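Local coordinates for protein beta-N-acetylhexosaminidase (Beutenbergia cavernae, PDB 5BU9) that probably hydrolyses terminal non-reducing N-acetyl-D-hexosamine residues from N-acetyl-beta-D-hexosaminides, as a member of glycoside hydrolase family 3, at residues A[55-58]-A[59-63]; A[84-87]-A[88-91]. One frame throughout, in Å; residues are numbered along the deposited sequence.

Interaction 1: residues A[55-58]-A[59-63]; sequences AVVE and QLTAA
The last turns of helix 50-61, one of the helices of a TIM-barrel-type domain, are closed here by i-to-i+4 bonds, with Thr61 brought back against Val57 and Glu58 of the preceding turn. Leu60 N donates to Val56 O at 3.3 Å, and Thr61 N reaches Val57 O at 2.8 Å. Ala62 N follows with a bond of 2.9 Å to Glu58 O, while the one from Gln59 N to Ala55 O is weak.

The hydroxyl of Thr61 lies between its own backbone N and carbonyl carbon (chi1 54°), a setting that turns OG1 back towards the helix. There Thr61 OG1 stands 3.2 Å from Glu58 O and 3.3 Å from Val57 O; its single proton could go to either carbonyl. The same torsion brings the Thr61 methyl CG2 slantwise over Val57, 4.0 Å from Val57 CG1. A beta-branched residue with a hydroxyl thus serves both needs, polar against the carbonyls and apolar against the valine. A valine in place of Thr61 would probably keep much of the methyl packing but leave the two carbonyl oxygens without the hydroxyl beside them.

On another side of the helix, the aliphatic part of Gln59 follows the backbone, its CG 3.2 Å from Ala55 O. This suits a long polar residue on the exposed surface. Val56 and Leu60 make the buried apolar pair, with CG1 and CD1 loosely apposed at 4.4 Å. Leucine has the reach this inward position needs: its side chain packs on Thr28 and Leu29 of helix 26-35 and on Val40 and Leu42 of strand 39-43, while Thr61 touches Leu74 just before strand 75-82.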
loop_
_atom_site.group_PDB
_atom_site.type_symbol
_atom_site.label_atom_id
_atom_site.label_comp_id
_atom_site.label_asym_id
_atom_site.label_seq_id
_atom_site.Cartn_x
_atom_site.Cartn_y
_atom_site.Cartn_z
ATOM N N ALA A 55 15.268 -1.838 15.944
ATOM C CA ALA A 55 16.205 -2.970 15.945
ATOM C C ALA A 55 15.749 -4.063 14.952
ATOM O O ALA A 55 16.561 -4.710 14.300
ATOM C CB ALA A 55 16.353 -3.522 17.314
ATOM N N VAL A 56 14.440 -4.232 14.820
ATOM C CA VAL A 56 13.866 -5.114 13.815
ATOM C C VAL A 56 14.215 -4.626 12.415
ATOM O O VAL A 56 14.711 -5.385 11.588
ATOM C CB VAL A 56 12.346 -5.213 13.987
ATOM C CG1 VAL A 56 11.727 -5.877 12.771
ATOM C CG2 VAL A 56 12.003 -5.957 15.315
ATOM N N VAL A 57 13.948 -3.350 12.154
ATOM C CA VAL A 57 14.215 -2.779 10.858
ATOM C C VAL A 57 15.706 -2.873 10.534
ATOM O O VAL A 57 16.083 -3.196 9.404
ATOM C CB VAL A 57 13.723 -1.353 10.797
ATOM C CG1 VAL A 57 14.128 -0.697 9.456
ATOM C CG2 VAL A 57 12.206 -1.343 10.964
ATOM N N GLU A 58 16.552 -2.625 11.528
ATOM C CA GLU A 58 17.997 -2.688 11.308
ATOM C C GLU A 58 18.404 -4.070 10.760
ATOM O O GLU A 58 19.235 -4.154 9.866
ATOM C CB GLU A 58 18.763 -2.340 12.609
ATOM C CG GLU A 58 19.959 -3.254 12.984
ATOM C CD GLU A 58 21.138 -3.196 11.997
ATOM O OE1 GLU A 58 21.173 -2.286 11.129
ATOM O OE2 GLU A 58 22.024 -4.084 12.083
ATOM N N GLN A 59 17.812 -5.145 11.276
ATOM C CA GLN A 59 18.110 -6.488 10.787
ATOM C C GLN A 59 17.699 -6.688 9.331
ATOM O O GLN A 59 18.354 -7.417 8.567
ATOM C CB GLN A 59 17.404 -7.532 11.636
ATOM C CG GLN A 59 17.716 -7.497 13.104
ATOM C CD GLN A 59 17.052 -8.654 13.838
ATOM O OE1 GLN A 59 17.288 -9.829 13.521
ATOM N NE2 GLN A 59 16.204 -8.328 14.810
ATOM N N LEU A 60 16.589 -6.061 8.966
ATOM C CA LEU A 60 16.060 -6.178 7.616
ATOM C C LEU A 60 16.960 -5.377 6.681
ATOM O O LEU A 60 17.326 -5.855 5.617
ATOM C CB LEU A 60 14.599 -5.702 7.543
ATOM C CG LEU A 60 13.567 -6.431 8.447
ATOM C CD1 LEU A 60 12.211 -5.730 8.444
ATOM C CD2 LEU A 60 13.388 -7.843 7.970
ATOM N N THR A 61 17.334 -4.162 7.078
ATOM C CA THR A 61 18.085 -3.320 6.159
ATOM C C THR A 61 19.498 -3.881 6.047
ATOM O O THR A 61 20.181 -3.654 5.064
ATOM C CB THR A 61 18.119 -1.824 6.590
ATOM O OG1 THR A 61 18.593 -1.710 7.930
ATOM C CG2 THR A 61 16.736 -1.212 6.510
ATOM N N ALA A 62 19.914 -4.655 7.045
ATOM C CA ALA A 62 21.242 -5.262 7.013
ATOM C C ALA A 62 21.322 -6.346 5.930
ATOM O O ALA A 62 22.398 -6.804 5.582
ATOM C CB ALA A 62 21.597 -5.834 8.368
ATOM N N ALA A 63 20.181 -6.760 5.400
ATOM C CA ALA A 63 20.182 -7.778 4.371
ATOM C C ALA A 63 20.336 -7.143 3.006
ATOM O O ALA A 63 20.507 -7.856 2.028
ATOM C CB ALA A 63 18.903 -8.613 4.431
#

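Interaction 2: residues A[84-87]-A[88-91]; sequences NVQV and LRGP
Gln86 and Leu88 are tied by the one hydrogen bond that links 84-87 to 88-91: NE2 of Gln86 donates to the backbone O of Leu88 at 3.0 Å, with an N-H...O angle of 162°. The acceptor lies close to the plane of the amide, whereas the donor is tilted out of the plane of the Leu88 carbonyl. Because Gln86 has CG anti to its backbone nitrogen (chi1 -174°) and runs on extended, its amide reaches past Val87 to this oxygen. Both ends of that buried amide have further partners: NE2 also bonds Ser94 O, and OE1 accepts from Ile96 N. Leu88 O in turn receives a second bond from Gln80 NE2. Glutamine suits the position because one flat group can both give and accept.

Among the charged and polar neighbours, Arg89 bends at chi3 and its side chain crosses that of Gln86 at about a right angle, bringing the guanidinium near the amide; the two planes are inclined by 50°. Arg89 NH2 stands 3.5 Å from Gln86 OE1. The carbonyl oxygen of Gln86 lies over one face of the Arg89 guanidinium, 3.3 Å from Arg89 NH1, too poorly aligned for a hydrogen bond.

The apolar contact is between neighbours in sequence: Val87 CG1 meets Leu88 CD2 at 4.0 Å. Val87 continues onto Thr78 and Asp79 of strand 75-82, and Leu88 onto Phe93, as befits two buried aliphatic residues.

Altogether this is a short antiparallel strand, 85-86, folded back on barrel strand 75-82 and leading into an irregular connection stabilised by side-chain-to-backbone bonds, part of the loop structure joining a strand to the following helix in a TIM-barrel-type domain.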
loop_
_atom_site.group_PDB
_atom_site.type_symbol
_atom_site.label_atom_id
_atom_site.label_comp_id
_atom_site.label_asym_id
_atom_site.label_seq_id
_atom_site.Cartn_x
_atom_site.Cartn_y
_atom_site.Cartn_z
ATOM N N ASN A 84 -8.228 1.913 15.001
ATOM C CA ASN A 84 -8.284 0.458 14.851
ATOM C C ASN A 84 -7.157 -0.085 13.969
ATOM O O ASN A 84 -6.981 -1.293 13.883
ATOM C CB ASN A 84 -9.650 0.047 14.285
ATOM C CG ASN A 84 -10.770 0.228 15.310
ATOM O OD1 ASN A 84 -10.667 -0.235 16.433
ATOM N ND2 ASN A 84 -11.820 0.926 14.929
ATOM N N VAL A 85 -6.398 0.788 13.309
ATOM C CA VAL A 85 -5.276 0.323 12.479
ATOM C C VAL A 85 -3.999 1.091 12.841
ATOM O O VAL A 85 -3.664 2.131 12.254
ATOM C CB VAL A 85 -5.579 0.448 10.955
ATOM C CG1 VAL A 85 -4.382 -0.067 10.122
ATOM C CG2 VAL A 85 -6.858 -0.340 10.561
ATOM N N GLN A 86 -3.297 0.584 13.838
ATOM C CA GLN A 86 -2.037 1.188 14.245
ATOM C C GLN A 86 -1.108 0.038 14.601
ATOM O O GLN A 86 -1.207 -0.525 15.692
ATOM C CB GLN A 86 -2.222 2.162 15.432
ATOM C CG GLN A 86 -0.917 2.933 15.783
ATOM C CD GLN A 86 -1.042 3.845 16.982
ATOM O OE1 GLN A 86 -2.124 4.351 17.283
ATOM N NE2 GLN A 86 0.080 4.070 17.680
ATOM N N VAL A 87 -0.246 -0.358 13.670
ATOM C CA VAL A 87 0.562 -1.538 13.906
ATOM C C VAL A 87 1.575 -1.247 15.021
ATOM O O VAL A 87 1.867 -2.106 15.839
ATOM C CB VAL A 87 1.282 -1.999 12.637
ATOM C CG1 VAL A 87 2.349 -3.045 13.012
ATOM C CG2 VAL A 87 0.274 -2.552 11.586
ATOM N N LEU A 88 2.114 -0.034 15.045
ATOM C CA LEU A 88 3.225 0.261 15.948
ATOM C C LEU A 88 2.744 1.098 17.125
ATOM O O LEU A 88 2.324 2.260 16.981
ATOM C CB LEU A 88 4.358 0.964 15.188
ATOM C CG LEU A 88 4.980 0.093 14.078
ATOM C CD1 LEU A 88 6.037 0.861 13.291
ATOM C CD2 LEU A 88 5.557 -1.219 14.643
ATOM N N ARG A 89 2.832 0.498 18.297
ATOM C CA ARG A 89 2.316 1.102 19.508
ATOM C C ARG A 89 3.335 0.910 20.613
ATOM O O ARG A 89 4.282 0.153 20.436
ATOM C CB ARG A 89 0.958 0.474 19.876
ATOM C CG ARG A 89 -0.034 1.447 20.504
ATOM C CD ARG A 89 -1.215 0.719 21.111
ATOM N NE ARG A 89 -1.803 -0.210 20.149
ATOM C CZ ARG A 89 -2.649 0.151 19.186
ATOM N NH1 ARG A 89 -3.153 -0.768 18.344
ATOM N NH2 ARG A 89 -2.998 1.436 19.075
ATOM N N GLY A 90 3.162 1.597 21.744
ATOM C CA GLY A 90 4.020 1.360 22.891
ATOM C C GLY A 90 4.988 2.498 23.160
ATOM O O GLY A 90 4.748 3.619 22.708
ATOM N N PRO A 91 6.090 2.213 23.894
ATOM C CA PRO A 91 7.058 3.255 24.288
ATOM C C PRO A 91 7.603 4.071 23.106
ATOM O O PRO A 91 8.228 3.531 22.185
ATOM C CB PRO A 91 8.168 2.454 24.976
ATOM C CG PRO A 91 7.432 1.246 25.528
ATOM C CD PRO A 91 6.441 0.892 24.454
#

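How the interactions relate
Both contacts belong to the glycosyl hydrolase family 3 N-terminal domain and come in series along the chain, interaction 1 before interaction 2. Their centres are 20 Å apart and their nearest atoms about 7 Å, so they do not touch. Strand 75-82 connects them: the chain leaves helix 50-61, passes helix 66-69, enters that strand of the mixed sheet, and turns back through strand 85-86 into the loop of interaction 2. In interaction 1, Leu60 packs helix 50-61 on helix 26-35 and strand 39-43. One contact thus lies on the helix that links parallel strands 39-43 and 75-82, the other in the connection that follows 75-82, both parts of the same TIM-barrel-type domain.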